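Local coordinates for protein serine-threonine phosphatase 2C (Toxoplasma gondii, PDB 2I44) that probably removes phosphate groups from serine and threonine side chains of proteins, as a calcium-binding member of the metal-dependent PP2C phosphatase family, at residues D52-G57 against A143-G148; S158-G163 against E173-D178; E279-A284 against Q293-M298. One frame throughout, in Å; residues are numbered along the deposited sequence.

How the contacts relate
The three contacts illustrate how one PP2C fold changes its chemistry with depth and layer. Contact 1 pairs strands from one beta-sheet, contact 2 pairs the two arms of a hairpin at the edge of the other sheet, toward their open end, and contact 3 packs two helices against the outer side of that second sheet. Contacts 1 and 2, centres about 16 Å apart, are largely buried and depend on backbone hydrogen bonds, but contact 2 adds a salt bridge and a cation-pi contact among its partly exposed side chains. Contact 3, farthest from the centre of the chain, is wholly apolar; its buried alanines and leucine give way to an exposed selenomethionine. Strand 258-264 borders contacts 2 and 3.

Contact 1 of 3, residues D52-G57 against A143-G148; sequences DCAFFG and AVLAKG
Asp-52 O is gripped twice: the backbone N of Lys-147 donates to it at 3.3 Å, well tilted from the carbonyl plane, and a water donates to it while accepting from Gly-148 N at 2.7 Å. The water thus ties the start of one strand to the turn that ends the other. Further along, the ladder bonds are shorter. Ala-54 and Leu-145 exchange two, that from Leu-145 N to Ala-54 O being 2.8 Å long, and Phe-56 and Ala-143 form the next hydrogen-bonded pair. The non-hydrogen-bonded pair Phe-55 with Val-144 lies between them, and Cys-53 with Ala-146 lies toward Asp-52, where Cys-53 CA approaches Leu-145 O to 3.0 Å.

Side chains alternate between the faces. With CG anti to the backbone N (chi1 175°), the Phe-55 ring presents its CD1 edge to CG2 of Val-144 at 3.8 Å; Cys-53 SG meets Ala-146 CB on the same face. On the other, the Phe-56 ring turns its CE2 edge to Leu-145 CB, 4.2 Å away, and forms an edge-to-face pair with Phe-22. Asp-52 OD2 packs against Lys-147 CA at 3.2 Å and forms a salt bridge with Arg-50.

Helices 66-80 and 98-130 cover the face of Phe-55 and Val-144. Antiparallel strands 53-62 and 137-146, at 174° here, belong to the alpha-beta-beta-alpha sandwich characteristic of PP2C phosphatases.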
ATOM      1  N   ASP A  52      16.671  -8.263 -10.812  1.00 24.61           N
ATOM      2  CA  ASP A  52      15.358  -7.998 -11.389  1.00 25.70           C
ATOM      3  C   ASP A  52      14.223  -8.234 -10.389  1.00 25.23           C
ATOM      4  O   ASP A  52      13.090  -8.529 -10.781  1.00 25.72           O
ATOM      5  CB  ASP A  52      15.153  -8.886 -12.615  1.00 24.66           C
ATOM      6  CG  ASP A  52      15.094 -10.354 -12.257  1.00 25.50           C
ATOM      7  OD1 ASP A  52      15.645 -10.721 -11.196  1.00 25.23           O
ATOM      8  OD2 ASP A  52      14.508 -11.137 -13.032  1.00 26.63           O
ATOM      9  N   CYS A  53      14.533  -8.124  -9.099  1.00 25.02           N
ATOM     10  CA  CYS A  53      13.539  -8.307  -8.041  1.00 23.14           C
ATOM     11  C   CYS A  53      13.590  -7.163  -7.041  1.00 21.91           C
ATOM     12  O   CYS A  53      14.662  -6.770  -6.582  1.00 22.04           O
ATOM     13  CB  CYS A  53      13.770  -9.617  -7.290  1.00 24.11           C
ATOM     14  SG  CYS A  53      13.473 -11.089  -8.268  1.00 28.35           S
ATOM     15  N   ALA A  54      12.423  -6.631  -6.695  1.00 20.76           N
ATOM     16  CA  ALA A  54      12.362  -5.541  -5.736  1.00 18.89           C
ATOM     17  C   ALA A  54      11.005  -5.506  -5.056  1.00 18.30           C
ATOM     18  O   ALA A  54      10.033  -6.061  -5.568  1.00 15.18           O
ATOM     19  CB  ALA A  54      12.639  -4.213  -6.435  1.00 18.30           C
ATOM     20  N   PHE A  55      10.961  -4.859  -3.894  1.00 17.10           N
ATOM     21  CA  PHE A  55       9.732  -4.717  -3.114  1.00 17.15           C
ATOM     22  C   PHE A  55       9.419  -3.234  -2.942  1.00 16.63           C
ATOM     23  O   PHE A  55      10.317  -2.426  -2.701  1.00 13.45           O
ATOM     24  CB  PHE A  55       9.887  -5.350  -1.730  1.00 17.49           C
ATOM     25  CG  PHE A  55       8.700  -5.129  -0.831  1.00 18.78           C
ATOM     26  CD1 PHE A  55       7.613  -5.996  -0.864  1.00 20.79           C
ATOM     27  CD2 PHE A  55       8.659  -4.040   0.033  1.00 18.47           C
ATOM     28  CE1 PHE A  55       6.504  -5.786  -0.048  1.00 20.41           C
ATOM     29  CE2 PHE A  55       7.553  -3.819   0.853  1.00 18.40           C
ATOM     30  CZ  PHE A  55       6.475  -4.692   0.813  1.00 17.93           C
ATOM     31  N   PHE A  56       8.142  -2.891  -3.060  1.00 14.71           N
ATOM     32  CA  PHE A  56       7.705  -1.509  -2.911  1.00 15.87           C
ATOM     33  C   PHE A  56       6.501  -1.469  -1.985  1.00 15.02           C
ATOM     34  O   PHE A  56       5.541  -2.209  -2.184  1.00 13.66           O
ATOM     35  CB  PHE A  56       7.323  -0.933  -4.274  1.00 16.43           C
ATOM     36  CG  PHE A  56       8.439  -0.968  -5.274  1.00 19.32           C
ATOM     37  CD1 PHE A  56       9.439   0.001  -5.258  1.00 20.19           C
ATOM     38  CD2 PHE A  56       8.516  -1.995  -6.212  1.00 20.72           C
ATOM     39  CE1 PHE A  56      10.506  -0.054  -6.169  1.00 22.69           C
ATOM     40  CE2 PHE A  56       9.576  -2.057  -7.124  1.00 21.25           C
ATOM     41  CZ  PHE A  56      10.570  -1.086  -7.101  1.00 19.23           C
ATOM     42  N   GLY A  57       6.540  -0.590  -0.989  1.00 16.59           N
ATOM     43  CA  GLY A  57       5.427  -0.495  -0.061  1.00 15.97           C
ATOM     44  C   GLY A  57       5.244   0.885   0.546  1.00 16.86           C
ATOM     45  O   GLY A  57       6.211   1.555   0.898  1.00 16.61           O
ATOM     46  N   ALA A 143       3.968  -3.753  -3.831  1.00 15.22           N
ATOM     47  CA  ALA A 143       4.250  -4.255  -5.166  1.00 15.92           C
ATOM     48  C   ALA A 143       5.523  -5.079  -5.111  1.00 16.60           C
ATOM     49  O   ALA A 143       6.546  -4.623  -4.603  1.00 16.13           O
ATOM     50  CB  ALA A 143       4.421  -3.093  -6.148  1.00 14.15           C
ATOM     51  N   VAL A 144       5.453  -6.300  -5.622  1.00 16.76           N
ATOM     52  CA  VAL A 144       6.616  -7.166  -5.639  1.00 16.22           C
ATOM     53  C   VAL A 144       7.026  -7.383  -7.096  1.00 18.02           C
ATOM     54  O   VAL A 144       6.295  -7.998  -7.872  1.00 16.55           O
ATOM     55  CB  VAL A 144       6.306  -8.518  -4.956  1.00 16.04           C
ATOM     56  CG1 VAL A 144       7.503  -9.471  -5.078  1.00 14.66           C
ATOM     57  CG2 VAL A 144       5.977  -8.282  -3.485  1.00 16.57           C
ATOM     58  N   LEU A 145       8.179  -6.831  -7.467  1.00 18.39           N
ATOM     59  CA  LEU A 145       8.707  -6.977  -8.815  1.00 21.14           C
ATOM     60  C   LEU A 145       9.603  -8.211  -8.830  1.00 22.90           C
ATOM     61  O   LEU A 145      10.501  -8.336  -8.000  1.00 23.38           O
ATOM     62  CB  LEU A 145       9.532  -5.748  -9.206  1.00 19.23           C
ATOM     63  CG  LEU A 145      10.318  -5.874 -10.517  1.00 20.73           C
ATOM     64  CD1 LEU A 145       9.352  -5.919 -11.692  1.00 21.20           C
ATOM     65  CD2 LEU A 145      11.275  -4.698 -10.665  1.00 16.44           C
ATOM     66  N   ALA A 146       9.352  -9.123  -9.766  1.00 24.13           N
ATOM     67  CA  ALA A 146      10.149 -10.341  -9.879  1.00 23.84           C
ATOM     68  C   ALA A 146      10.073 -10.897 -11.296  1.00 24.56           C
ATOM     69  O   ALA A 146       8.998 -11.279 -11.769  1.00 24.51           O
ATOM     70  CB  ALA A 146       9.659 -11.387  -8.884  1.00 21.58           C
ATOM     71  N   LYS A 147      11.224 -10.928 -11.962  1.00 25.65           N
ATOM     72  CA  LYS A 147      11.354 -11.439 -13.323  1.00 25.02           C
ATOM     73  C   LYS A 147      10.213 -11.026 -14.255  1.00 25.32           C
ATOM     74  O   LYS A 147       9.501 -11.872 -14.796  1.00 23.10           O
ATOM     75  CB  LYS A 147      11.466 -12.968 -13.301  1.00 26.82           C
ATOM     76  CG  LYS A 147      11.978 -13.575 -14.605  1.00 28.63           C
ATOM     77  CD  LYS A 147      11.924 -15.098 -14.584  1.00 32.22           C
ATOM     78  CE  LYS A 147      12.441 -15.686 -15.894  1.00 36.15           C
ATOM     79  NZ  LYS A 147      12.281 -17.171 -15.965  1.00 39.59           N
ATOM     80  N   GLY A 148      10.035  -9.721 -14.429  1.00 24.84           N
ATOM     81  CA  GLY A 148       8.998  -9.236 -15.323  1.00 26.27           C
ATOM     82  C   GLY A 148       7.573  -9.230 -14.808  1.00 27.38           C
ATOM     83  O   GLY A 148       6.663  -8.832 -15.531  1.00 27.98           O
TER
HETATM   84  O   HOH W   1      11.622  -7.842 -13.262  1.00 19.30           O

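Contact 2 of 3, residues S158-G163 against E173-D178; sequences SRIAMG and EFLTVD
Arg-159 meets Asp-178 side-on: NE donates to OD1 of Asp-178 at 2.9 Å on its syn side, and NH2 reaches Asp-178 OD2 at 2.8 Å from above the carboxylate plane. The two flat groups are twisted by 46°. The extended arginine chain first passes over Phe-174, with CD 3.8 Å from the ring centroid in a CH-pi contact; the guanidinium, turned 78° from the ring, adds an off-centre cation-pi contact.

One water steadies the acid, donating to Asp-178 OD1 and Ser-158 O and accepting from Thr-176 OG1, which receives a weak bond from Ile-160 N. Backbone pairing sets the register of the two arms: Leu-175 N bonds to Ile-160 O at 2.8 Å, and Met-162, a selenomethionine, shares two bonds with Glu-173. The bent Met-162 chain puts its CE tightly against Leu-175 CD1, 3.5 Å away.

Trp-269 meets Phe-174 edge-to-face and bonds to Arg-159 O. Ser-158, whose side chain lies about 4 Å from that of the calcium ligand Asp-60, bonds through OG to Thr-139 OG1. This hairpin ends one sheet: strand 258-264 flanks 159-166 opposite 169-174, while strands 137-146 and 149-155 of the other sheet pack on Ile-160.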
ATOM      1  N   SER A 158      -5.240   3.228   0.195  1.00 10.98           N
ATOM      2  CA  SER A 158      -4.064   3.821  -0.436  1.00 11.12           C
ATOM      3  C   SER A 158      -4.142   3.170  -1.819  1.00 11.43           C
ATOM      4  O   SER A 158      -4.766   2.114  -1.967  1.00 11.89           O
ATOM      5  CB  SER A 158      -2.772   3.407   0.270  1.00 12.91           C
ATOM      6  OG  SER A 158      -2.631   4.083   1.503  1.00 10.20           O
ATOM      7  N   ARG A 159      -3.527   3.772  -2.834  1.00 13.04           N
ATOM      8  CA  ARG A 159      -3.628   3.204  -4.173  1.00 12.93           C
ATOM      9  C   ARG A 159      -2.347   3.160  -4.989  1.00 12.81           C
ATOM     10  O   ARG A 159      -1.378   3.866  -4.706  1.00 13.11           O
ATOM     11  CB  ARG A 159      -4.658   3.992  -4.985  1.00 12.34           C
ATOM     12  CG  ARG A 159      -6.027   4.113  -4.348  1.00 15.63           C
ATOM     13  CD  ARG A 159      -6.890   5.075  -5.144  1.00 15.42           C
ATOM     14  NE  ARG A 159      -8.219   5.227  -4.571  1.00 16.78           N
ATOM     15  CZ  ARG A 159      -9.183   5.960  -5.122  1.00 19.52           C
ATOM     16  NH1 ARG A 159      -8.955   6.606  -6.261  1.00 21.81           N
ATOM     17  NH2 ARG A 159     -10.377   6.046  -4.550  1.00 17.81           N
ATOM     18  N   ILE A 160      -2.375   2.329  -6.023  1.00 12.78           N
ATOM     19  CA  ILE A 160      -1.264   2.198  -6.957  1.00 15.13           C
ATOM     20  C   ILE A 160      -1.789   2.559  -8.344  1.00 13.49           C
ATOM     21  O   ILE A 160      -2.770   1.981  -8.804  1.00 15.37           O
ATOM     22  CB  ILE A 160      -0.708   0.753  -7.006  1.00 15.22           C
ATOM     23  CG1 ILE A 160      -0.171   0.350  -5.630  1.00 16.04           C
ATOM     24  CG2 ILE A 160       0.406   0.659  -8.053  1.00 13.01           C
ATOM     25  CD1 ILE A 160       0.489  -1.024  -5.611  1.00 15.55           C
ATOM     26  N   ALA A 161      -1.151   3.524  -8.995  1.00 13.65           N
ATOM     27  CA  ALA A 161      -1.560   3.934 -10.339  1.00 13.79           C
ATOM     28  C   ALA A 161      -0.519   3.421 -11.332  1.00 15.65           C
ATOM     29  O   ALA A 161       0.659   3.261 -10.989  1.00 14.12           O
ATOM     30  CB  ALA A 161      -1.673   5.448 -10.426  1.00 15.02           C
HETATM   31  N   MSE A 162      -0.948   3.162 -12.559  1.00 16.61           N
HETATM   32  CA  MSE A 162      -0.038   2.632 -13.564  1.00 20.27           C
HETATM   33  C   MSE A 162      -0.159   3.348 -14.902  1.00 20.34           C
HETATM   34  O   MSE A 162      -1.258   3.542 -15.422  1.00 22.90           O
HETATM   35  CB  MSE A 162      -0.302   1.135 -13.758  1.00 22.39           C
HETATM   36  CG  MSE A 162       0.735   0.414 -14.613  1.00 26.93           C
HETATM   37 SE   MSE A 162       2.340  -0.010 -13.622  1.00 38.15          SE
HETATM   38  CE  MSE A 162       1.934  -1.871 -13.241  1.00 24.58           C
ATOM     39  N   GLY A 163       0.982   3.745 -15.452  1.00 20.33           N
ATOM     40  CA  GLY A 163       0.996   4.415 -16.737  1.00 21.59           C
ATOM     41  C   GLY A 163       1.550   3.471 -17.787  1.00 22.87           C
ATOM     42  O   GLY A 163       2.681   3.002 -17.668  1.00 24.76           O
ATOM     43  N   GLU A 173      -4.434   3.970 -15.073  1.00 19.73           N
ATOM     44  CA  GLU A 173      -5.463   3.344 -14.257  1.00 19.85           C
ATOM     45  C   GLU A 173      -4.932   2.988 -12.870  1.00 19.21           C
ATOM     46  O   GLU A 173      -3.724   2.950 -12.647  1.00 18.88           O
ATOM     47  CB  GLU A 173      -5.945   2.060 -14.934  1.00 21.49           C
ATOM     48  CG  GLU A 173      -4.912   0.929 -14.885  1.00 27.21           C
ATOM     49  CD  GLU A 173      -5.473  -0.417 -15.335  1.00 31.61           C
ATOM     50  OE1 GLU A 173      -6.635  -0.716 -14.986  1.00 34.07           O
ATOM     51  OE2 GLU A 173      -4.751  -1.183 -16.020  1.00 33.25           O
ATOM     52  N   PHE A 174      -5.850   2.734 -11.944  1.00 16.58           N
ATOM     53  CA  PHE A 174      -5.478   2.311 -10.599  1.00 16.12           C
ATOM     54  C   PHE A 174      -5.499   0.789 -10.656  1.00 14.53           C
ATOM     55  O   PHE A 174      -6.367   0.213 -11.305  1.00 13.66           O
ATOM     56  CB  PHE A 174      -6.505   2.794  -9.568  1.00 16.20           C
ATOM     57  CG  PHE A 174      -6.381   4.242  -9.223  1.00 15.30           C
ATOM     58  CD1 PHE A 174      -5.186   4.750  -8.714  1.00 15.48           C
ATOM     59  CD2 PHE A 174      -7.462   5.101  -9.385  1.00 15.11           C
ATOM     60  CE1 PHE A 174      -5.072   6.091  -8.369  1.00 15.12           C
ATOM     61  CE2 PHE A 174      -7.357   6.437  -9.044  1.00 11.58           C
ATOM     62  CZ  PHE A 174      -6.159   6.932  -8.533  1.00 14.78           C
ATOM     63  N   LEU A 175      -4.542   0.136 -10.003  1.00 14.75           N
ATOM     64  CA  LEU A 175      -4.510  -1.322  -9.995  1.00 15.65           C
ATOM     65  C   LEU A 175      -5.209  -1.848  -8.744  1.00 16.01           C
ATOM     66  O   LEU A 175      -5.347  -3.053  -8.554  1.00 16.22           O
ATOM     67  CB  LEU A 175      -3.064  -1.826 -10.023  1.00 17.31           C
ATOM     68  CG  LEU A 175      -2.252  -1.455 -11.265  1.00 21.07           C
ATOM     69  CD1 LEU A 175      -0.808  -1.940 -11.114  1.00 24.15           C
ATOM     70  CD2 LEU A 175      -2.899  -2.066 -12.499  1.00 20.97           C
ATOM     71  N   THR A 176      -5.648  -0.933  -7.891  1.00 16.49           N
ATOM     72  CA  THR A 176      -6.316  -1.314  -6.653  1.00 16.98           C
ATOM     73  C   THR A 176      -7.602  -0.533  -6.439  1.00 15.30           C
ATOM     74  O   THR A 176      -7.693   0.642  -6.786  1.00 19.64           O
ATOM     75  CB  THR A 176      -5.404  -1.061  -5.423  1.00 18.19           C
ATOM     76  OG1 THR A 176      -5.072   0.336  -5.360  1.00 16.40           O
ATOM     77  CG2 THR A 176      -4.128  -1.873  -5.524  1.00 16.37           C
ATOM     78  N   VAL A 177      -8.588  -1.200  -5.857  1.00 14.81           N
ATOM     79  CA  VAL A 177      -9.871  -0.590  -5.543  1.00 15.22           C
ATOM     80  C   VAL A 177      -9.967  -0.525  -4.010  1.00 12.76           C
ATOM     81  O   VAL A 177      -9.744  -1.524  -3.333  1.00 12.64           O
ATOM     82  CB  VAL A 177     -11.031  -1.435  -6.106  1.00 15.37           C
ATOM     83  CG1 VAL A 177     -12.364  -0.877  -5.626  1.00 14.11           C
ATOM     84  CG2 VAL A 177     -10.968  -1.435  -7.646  1.00 16.58           C
ATOM     85  N   ASP A 178     -10.300   0.643  -3.474  1.00 12.73           N
ATOM     86  CA  ASP A 178     -10.373   0.828  -2.026  1.00 13.89           C
ATOM     87  C   ASP A 178     -11.294  -0.153  -1.316  1.00 14.92           C
ATOM     88  O   ASP A 178     -12.333  -0.538  -1.846  1.00 14.13           O
ATOM     89  CB  ASP A 178     -10.857   2.237  -1.672  1.00 15.20           C
ATOM     90  CG  ASP A 178      -9.997   3.333  -2.273  1.00 18.06           C
ATOM     91  OD1 ASP A 178      -8.899   3.031  -2.799  1.00 19.40           O
ATOM     92  OD2 ASP A 178     -10.424   4.506  -2.206  1.00 16.37           O
TER
HETATM   93  O   HOH W   2      -7.224   1.012  -3.544  1.00 11.65           O

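Contact 3 of 3, residues E279-A284 against Q293-M298; sequences EIAMQA and QALVEM
This is a purely apolar packing of two successive helices, 274-286 and 291-305, on the outer layer of the fold, the centre of the contact about 19 Å from the centre of the chain. Their short segments approach to 8.9 Å between axes, with N-to-C directions 129° apart, so the helices run neither side by side nor squarely across each other.

At one end the fit is made by small residues. Ala-284 CB meets Ala-294 CB at 3.8 Å, methyl to methyl. Ala-294 also touches the residue one turn earlier on the facing helix, its CB lying 4.0 Å from CG2 of Ile-280.

Ile-280 carries most of the remaining contact, using different branches for different partners. Its CB and CG2 receive CD2 of Leu-295, with CB to CD2 at 3.9 Å, as the two side chains slant across one another. Its other branch points onward: CG1 lies anti to the carbonyl carbon (chi1 -65°), and an extended second torsion carries CD1 toward the terminal methyl CE of Met-298, a selenomethionine, 3.8 Å away. These two chains reach toward each other tip to tip on the exposed side, although the position of the Met-298 side chain is less certain. The other methyl of Leu-295, CD1, approaches Ala-281 CB at 4.3 Å.

Leu-295 and Ala-281 also face inward, where both lie on Ile-262 of strand 258-264; Leu-295 further touches Ala-315 and Thr-317 of strand 313-320. Arg-289, from the connection between the helices, covers Ala-284 and Ala-294, and Val-296 extends the packing of helix 291-305 to Phe-27 of strand 22-29.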
ATOM      1  N   GLU A 279       0.833  11.885 -15.432  1.00 23.50           N
ATOM      2  CA  GLU A 279       1.270  13.013 -16.248  1.00 24.19           C
ATOM      3  C   GLU A 279       2.314  13.848 -15.509  1.00 23.30           C
ATOM      4  O   GLU A 279       3.383  14.131 -16.054  1.00 20.31           O
ATOM      5  CB  GLU A 279       0.077  13.895 -16.616  1.00 27.87           C
ATOM      6  CG  GLU A 279       0.473  15.206 -17.280  1.00 35.69           C
ATOM      7  CD  GLU A 279      -0.719  15.977 -17.818  1.00 39.40           C
ATOM      8  OE1 GLU A 279      -1.242  15.594 -18.887  1.00 41.61           O
ATOM      9  OE2 GLU A 279      -1.138  16.957 -17.169  1.00 42.34           O
ATOM     10  N   ILE A 280       2.000  14.236 -14.272  1.00 21.40           N
ATOM     11  CA  ILE A 280       2.913  15.031 -13.460  1.00 21.50           C
ATOM     12  C   ILE A 280       4.241  14.300 -13.274  1.00 22.14           C
ATOM     13  O   ILE A 280       5.309  14.892 -13.416  1.00 21.42           O
ATOM     14  CB  ILE A 280       2.306  15.332 -12.072  1.00 22.79           C
ATOM     15  CG1 ILE A 280       1.072  16.225 -12.226  1.00 24.65           C
ATOM     16  CG2 ILE A 280       3.340  16.017 -11.175  1.00 21.33           C
ATOM     17  CD1 ILE A 280       0.356  16.505 -10.923  1.00 24.48           C
ATOM     18  N   ALA A 281       4.162  13.011 -12.954  1.00 22.35           N
ATOM     19  CA  ALA A 281       5.350  12.191 -12.749  1.00 23.40           C
ATOM     20  C   ALA A 281       6.139  12.019 -14.052  1.00 23.44           C
ATOM     21  O   ALA A 281       7.361  12.104 -14.051  1.00 22.43           O
ATOM     22  CB  ALA A 281       4.952  10.825 -12.195  1.00 21.91           C
HETATM   23  N   MSE A 282       5.436  11.770 -15.153  1.00 25.33           N
HETATM   24  CA  MSE A 282       6.083  11.587 -16.452  1.00 27.85           C
HETATM   25  C   MSE A 282       6.797  12.859 -16.892  1.00 28.47           C
HETATM   26  O   MSE A 282       7.906  12.816 -17.426  1.00 26.87           O
HETATM   27  CB  MSE A 282       5.054  11.195 -17.513  1.00 31.58           C
HETATM   28  CG  MSE A 282       4.572   9.757 -17.424  1.00 37.07           C
HETATM   29 SE   MSE A 282       6.015   8.499 -17.635  1.00 50.41          SE
HETATM   30  CE  MSE A 282       5.757   8.047 -19.517  1.00 41.70           C
ATOM     31  N   GLN A 283       6.154  13.997 -16.664  1.00 28.58           N
ATOM     32  CA  GLN A 283       6.751  15.266 -17.041  1.00 28.92           C
ATOM     33  C   GLN A 283       7.968  15.582 -16.188  1.00 28.73           C
ATOM     34  O   GLN A 283       8.992  16.018 -16.710  1.00 29.54           O
ATOM     35  CB  GLN A 283       5.739  16.408 -16.929  1.00 30.05           C
ATOM     36  CG  GLN A 283       6.395  17.779 -17.064  1.00 36.16           C
ATOM     37  CD  GLN A 283       5.457  18.838 -17.605  1.00 38.12           C
ATOM     38  OE1 GLN A 283       4.904  18.689 -18.698  1.00 41.61           O
ATOM     39  NE2 GLN A 283       5.281  19.921 -16.849  1.00 37.55           N
ATOM     40  N   ALA A 284       7.860  15.364 -14.880  1.00 27.11           N
ATOM     41  CA  ALA A 284       8.971  15.643 -13.982  1.00 27.62           C
ATOM     42  C   ALA A 284      10.222  14.912 -14.455  1.00 28.53           C
ATOM     43  O   ALA A 284      11.299  15.502 -14.570  1.00 28.25           O
ATOM     44  CB  ALA A 284       8.623  15.219 -12.564  1.00 27.83           C
ATOM     45  N   GLN A 293       8.660  14.053  -5.682  1.00 22.92           N
ATOM     46  CA  GLN A 293       8.557  15.347  -5.031  1.00 24.79           C
ATOM     47  C   GLN A 293       7.570  16.207  -5.805  1.00 24.17           C
ATOM     48  O   GLN A 293       6.803  16.974  -5.220  1.00 23.92           O
ATOM     49  CB  GLN A 293       9.920  16.033  -4.978  1.00 26.71           C
ATOM     50  CG  GLN A 293       9.902  17.370  -4.259  1.00 30.29           C
ATOM     51  CD  GLN A 293      11.224  18.092  -4.378  1.00 33.32           C
ATOM     52  OE1 GLN A 293      11.711  18.331  -5.481  1.00 36.56           O
ATOM     53  NE2 GLN A 293      11.812  18.444  -3.245  1.00 33.48           N
ATOM     54  N   ALA A 294       7.591  16.075  -7.126  1.00 24.24           N
ATOM     55  CA  ALA A 294       6.686  16.844  -7.968  1.00 24.27           C
ATOM     56  C   ALA A 294       5.244  16.505  -7.587  1.00 23.23           C
ATOM     57  O   ALA A 294       4.411  17.396  -7.437  1.00 21.81           O
ATOM     58  CB  ALA A 294       6.937  16.532  -9.438  1.00 24.36           C
ATOM     59  N   LEU A 295       4.958  15.218  -7.420  1.00 21.87           N
ATOM     60  CA  LEU A 295       3.615  14.780  -7.048  1.00 21.00           C
ATOM     61  C   LEU A 295       3.175  15.359  -5.707  1.00 21.10           C
ATOM     62  O   LEU A 295       2.030  15.777  -5.553  1.00 19.88           O
ATOM     63  CB  LEU A 295       3.548  13.250  -6.987  1.00 21.18           C
ATOM     64  CG  LEU A 295       3.493  12.514  -8.324  1.00 20.62           C
ATOM     65  CD1 LEU A 295       3.621  11.018  -8.111  1.00 21.56           C
ATOM     66  CD2 LEU A 295       2.185  12.847  -9.018  1.00 20.93           C
ATOM     67  N   VAL A 296       4.081  15.382  -4.734  1.00 20.90           N
ATOM     68  CA  VAL A 296       3.732  15.909  -3.420  1.00 21.32           C
ATOM     69  C   VAL A 296       3.581  17.434  -3.419  1.00 22.13           C
ATOM     70  O   VAL A 296       2.584  17.962  -2.919  1.00 19.73           O
ATOM     71  CB  VAL A 296       4.777  15.495  -2.346  1.00 21.26           C
ATOM     72  CG1 VAL A 296       4.473  16.186  -1.017  1.00 17.34           C
ATOM     73  CG2 VAL A 296       4.765  13.977  -2.167  1.00 19.09           C
ATOM     74  N   GLU A 297       4.552  18.140  -3.988  1.00 22.94           N
ATOM     75  CA  GLU A 297       4.489  19.601  -4.005  1.00 25.09           C
ATOM     76  C   GLU A 297       3.302  20.132  -4.817  1.00 25.05           C
ATOM     77  O   GLU A 297       2.668  21.107  -4.418  1.00 23.63           O
ATOM     78  CB  GLU A 297       5.816  20.178  -4.515  1.00 25.04           C
ATOM     79  CG  GLU A 297       7.017  19.651  -3.728  1.00 29.41           C
ATOM     80  CD  GLU A 297       8.284  20.466  -3.925  1.00 31.47           C
ATOM     81  OE1 GLU A 297       8.579  20.842  -5.079  1.00 33.13           O
ATOM     82  OE2 GLU A 297       8.994  20.718  -2.923  1.00 32.74           O
HETATM   83  N   MSE A 298       2.999  19.477  -5.938  1.00 26.51           N
HETATM   84  CA  MSE A 298       1.874  19.868  -6.788  1.00 28.86           C
HETATM   85  C   MSE A 298       0.564  19.711  -6.014  1.00 27.93           C
HETATM   86  O   MSE A 298      -0.329  20.553  -6.108  1.00 27.44           O
HETATM   87  CB  MSE A 298       1.813  18.983  -8.038  1.00 35.27           C
HETATM   88  CG  MSE A 298       2.943  19.177  -9.038  1.00 43.61           C
HETATM   89 SE   MSE A 298       2.703  20.719 -10.143  1.00 61.63          SE
HETATM   90  CE  MSE A 298       1.875  19.878 -11.664  1.00 52.18           C
TER